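70 kDa protein (Xanthomonas sp., PDB 4B2N) cleaves natural rubber (latex) processively as a dioxygenase that carries two covalently attached heme c groups. Local coordinates at residues A[47-50]-A[51-55]; A[353-357]-A[358-362]. All coordinates share one frame; numbering follows the deposited sequence.

Contact 1 (A[47-50]-A[51-55]); sequences SLVK and QGVNS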
# COMPACT_ATOMS: atom_id res chain seq x y z
N SER A 47 -15.12 13.03 4.63
CA SER A 47 -16.38 12.99 3.92
C SER A 47 -16.83 14.44 3.68
O SER A 47 -17.73 14.68 2.89
CB SER A 47 -17.46 12.23 4.72
OG SER A 47 -17.72 12.98 5.91
N LEU A 48 -16.14 15.40 4.30
CA LEU A 48 -16.47 16.82 4.09
C LEU A 48 -15.85 17.33 2.80
O LEU A 48 -16.15 18.46 2.34
CB LEU A 48 -16.01 17.68 5.28
CG LEU A 48 -16.69 17.28 6.61
CD1 LEU A 48 -15.98 18.05 7.69
CD2 LEU A 48 -18.19 17.54 6.72
N VAL A 49 -14.94 16.56 2.21
CA VAL A 49 -14.16 17.07 1.06
C VAL A 49 -14.90 16.77 -0.24
O VAL A 49 -14.64 15.79 -0.94
CB VAL A 49 -12.71 16.55 1.06
CG1 VAL A 49 -11.91 17.13 -0.07
CG2 VAL A 49 -12.06 16.83 2.44
N LYS A 50 -15.77 17.70 -0.61
CA LYS A 50 -16.72 17.52 -1.68
C LYS A 50 -16.67 18.87 -2.44
O LYS A 50 -16.30 19.92 -1.85
CB LYS A 50 -18.07 17.44 -0.99
CG LYS A 50 -18.85 16.21 -1.26
CD LYS A 50 -18.12 14.99 -0.78
CE LYS A 50 -18.87 13.75 -1.30
NZ LYS A 50 -20.34 13.92 -1.03
N GLN A 51 -17.14 18.87 -3.68
CA GLN A 51 -17.36 20.15 -4.40
C GLN A 51 -17.97 21.24 -3.49
O GLN A 51 -18.92 21.03 -2.76
CB GLN A 51 -18.19 19.95 -5.67
CG GLN A 51 -18.07 21.09 -6.69
CD GLN A 51 -16.75 21.05 -7.51
OE1 GLN A 51 -15.94 21.98 -7.47
NE2 GLN A 51 -16.54 19.94 -8.25
N GLY A 52 -17.35 22.42 -3.50
CA GLY A 52 -17.77 23.48 -2.60
C GLY A 52 -16.86 23.68 -1.41
O GLY A 52 -16.87 24.77 -0.77
N VAL A 53 -16.03 22.66 -1.09
CA VAL A 53 -15.22 22.72 0.14
C VAL A 53 -14.30 23.93 0.07
O VAL A 53 -14.01 24.56 1.10
CB VAL A 53 -14.48 21.36 0.46
CG1 VAL A 53 -13.48 20.98 -0.63
CG2 VAL A 53 -13.79 21.38 1.83
N ASN A 54 -13.84 24.29 -1.13
CA ASN A 54 -12.82 25.33 -1.21
C ASN A 54 -13.53 26.69 -1.27
O ASN A 54 -13.42 27.34 -2.30
CB ASN A 54 -11.96 25.18 -2.46
CG ASN A 54 -11.18 23.80 -2.49
OD1 ASN A 54 -11.15 23.08 -3.52
ND2 ASN A 54 -10.51 23.51 -1.41
N SER A 55 -14.19 27.09 -0.18
CA SER A 55 -15.05 28.32 -0.18
C SER A 55 -14.22 29.60 -0.32
O SER A 55 -14.76 30.63 -0.67
CB SER A 55 -15.92 28.37 1.07
OG SER A 55 -15.11 28.09 2.22

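Contact 2 (A[353-357]-A[358-362]); sequences KTINT and ALAEQ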
# COMPACT_ATOMS: atom_id res chain seq x y z
N LYS A 353 12.09 10.06 20.19
CA LYS A 353 13.25 10.83 20.67
C LYS A 353 12.96 12.29 21.00
O LYS A 353 11.81 12.76 21.00
CB LYS A 353 14.43 10.66 19.72
CG LYS A 353 14.80 9.18 19.79
CD LYS A 353 16.11 8.78 19.19
CE LYS A 353 16.05 7.25 19.12
NZ LYS A 353 16.88 6.55 20.11
N THR A 354 14.04 13.00 21.34
CA THR A 354 13.90 14.35 21.79
C THR A 354 13.56 15.31 20.64
O THR A 354 14.05 15.17 19.52
CB THR A 354 15.21 14.78 22.54
OG1 THR A 354 15.12 16.18 22.76
CG2 THR A 354 16.46 14.54 21.66
N ILE A 355 12.71 16.28 20.92
CA ILE A 355 12.32 17.27 19.95
C ILE A 355 12.61 18.64 20.53
O ILE A 355 12.29 18.90 21.69
CB ILE A 355 10.82 17.23 19.63
CG1 ILE A 355 10.47 15.85 19.03
CG2 ILE A 355 10.46 18.31 18.63
CD1 ILE A 355 9.01 15.66 18.64
N ASN A 356 13.19 19.50 19.71
CA ASN A 356 13.43 20.93 20.06
C ASN A 356 12.18 21.68 19.76
O ASN A 356 11.90 21.92 18.62
CB ASN A 356 14.58 21.48 19.23
CG ASN A 356 14.96 22.90 19.61
OD1 ASN A 356 14.15 23.82 19.67
ND2 ASN A 356 16.22 23.06 19.89
N THR A 357 11.41 22.05 20.77
CA THR A 357 10.10 22.63 20.53
C THR A 357 10.18 23.94 19.74
O THR A 357 9.37 24.19 18.84
CB THR A 357 9.42 22.88 21.86
OG1 THR A 357 9.17 21.61 22.43
CG2 THR A 357 8.08 23.63 21.69
N ALA A 358 11.17 24.76 20.07
CA ALA A 358 11.29 26.02 19.34
C ALA A 358 11.69 25.83 17.87
O ALA A 358 11.28 26.61 17.01
CB ALA A 358 12.26 26.98 20.05
N LEU A 359 12.54 24.85 17.58
CA LEU A 359 12.96 24.60 16.22
C LEU A 359 11.71 24.06 15.42
O LEU A 359 11.44 24.48 14.28
CB LEU A 359 14.16 23.61 16.23
CG LEU A 359 14.78 23.21 14.91
CD1 LEU A 359 15.13 24.47 14.12
CD2 LEU A 359 15.92 22.17 15.04
N ALA A 360 10.95 23.18 16.07
CA ALA A 360 9.73 22.61 15.50
C ALA A 360 8.68 23.69 15.17
O ALA A 360 7.94 23.62 14.15
CB ALA A 360 9.18 21.54 16.44
N GLU A 361 8.67 24.75 15.98
CA GLU A 361 7.73 25.84 15.73
C GLU A 361 8.20 26.70 14.55
O GLU A 361 7.39 27.20 13.81
CB GLU A 361 7.49 26.69 17.00
CG GLU A 361 6.75 25.90 18.08
CD GLU A 361 6.20 26.77 19.20
OE1 GLU A 361 6.26 28.02 19.08
OE2 GLU A 361 5.71 26.21 20.20
N GLN A 362 9.50 26.91 14.40
CA GLN A 362 9.98 27.56 13.18
C GLN A 362 9.61 26.70 11.95
O GLN A 362 9.15 27.21 10.93
CB GLN A 362 11.49 27.78 13.26
CG GLN A 362 11.82 28.83 14.33
CD GLN A 362 13.28 29.17 14.45
OE1 GLN A 362 13.63 30.27 14.91
NE2 GLN A 362 14.15 28.25 14.07

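Contact 1 (A[47-50]-A[51-55])
Val-53 folds back onto the backbone of Lys-50, and the oxygen of Lys-50 is the point on which the reversal turns. The amide of Val-53 donates to it, Val-53 N lying 2.9 Å from Lys-50 O. The donor sits nearly in line with the C=O (162° at the oxygen), although the N-H...O angle of 145° leaves the hydrogen bond somewhat bent. The isopropyl group flanks the same oxygen: CG1 of Val-53 stands between its own backbone N and carbonyl carbon (chi1 63°), which brings it to 3.3 Å from Lys-50 O. The other branch, CG2, approaches Leu-48 O at 3.8 Å; the two methyls thus meet different carbonyl oxygens, those of Lys-50 and Leu-48. This is a type II beta turn from Lys-50 to Val-53, with Gln-51 and Gly-52 at its two corners. Gly-52 takes a positive phi, as the third position of such turns usually does, and the absence of a side chain there spares a collision with the carbonyl oxygen of Gln-51. The end of the lysine chain leads off, bent at chi2 and chi4, and runs back along its own segment, with Lys-50 CD 3.7 Å from Ser-47 O. At the exposed corner the bond from CA to CB of Gln-51 points away, although Gln-51 CB still touches Lys-50 C at 3.7 Å. Val-49 CG1 meets Val-53 CG1 at 4.2 Å, a modest apolar touch between chains that cross at a slant. Val-49 is itself the centre of an inverse gamma turn and is tied by backbone hydrogen bonding to Phe-67, whereas Val-53 also rests on Leu-413 of another loop.

Contact 2 (A[353-357]-A[358-362])
The carboxamide of Asn-356 is met over one face by Leu-359, whose CB lies 3.5 Å from Asn-356 CG, and at its oxygen end by the methyl of Ala-358, with Ala-358 CB 3.7 Å from Asn-356 OD1. From the same face as the leucine CB comes its amide: Leu-359 N donates to Asn-356 OD1 at 2.8 Å, standing 44° out of the carbonyl plane. The side chain reaches this amide because CG is anti to the backbone N (chi1 -175°). The main chain then takes over, Ala-360 N donating to Asn-356 O at 3.0 Å with an N-H angle of 167°, followed by Glu-361 N to Thr-357 O. The chains of Thr-357 and Glu-361 run side by side, and Glu-361 CG packs 3.2 Å from Thr-357 O. Helix 649-660 backs this start: Ile-355 and Leu-359 lean on it, and its Glu-657 accepts from Asn-356 N. Just before the cap, Ile-355 CG2 reaches Ala-360 CB at 4.1 Å, a touch with the spacing of a hydrophobic staple, alanine being the small partner. The motif itself is an asparagine N-cap, its capping bond from Leu-359 N opening helix 357-369.

How the contacts relate
Contacts 1 and 2 show two ways in which a short run of chain organises itself at the protein surface, one by reversing direction and one by starting a helix. They do not touch: their centres are 33 Å apart and their nearest atoms about 24 Å, and contact 1 is complete long before contact 2 begins in the sequence. Both are peripheral, with centres 26 Å and 30 Å from that of the chain. The side chain of Val-49 in contact 1 is about 10 Å from that of Lys-297, a heme c binding residue. Contact 2 lies away from the known binding sites, and the side chain of Ala-360 there is about 12 Å from a bound heme c.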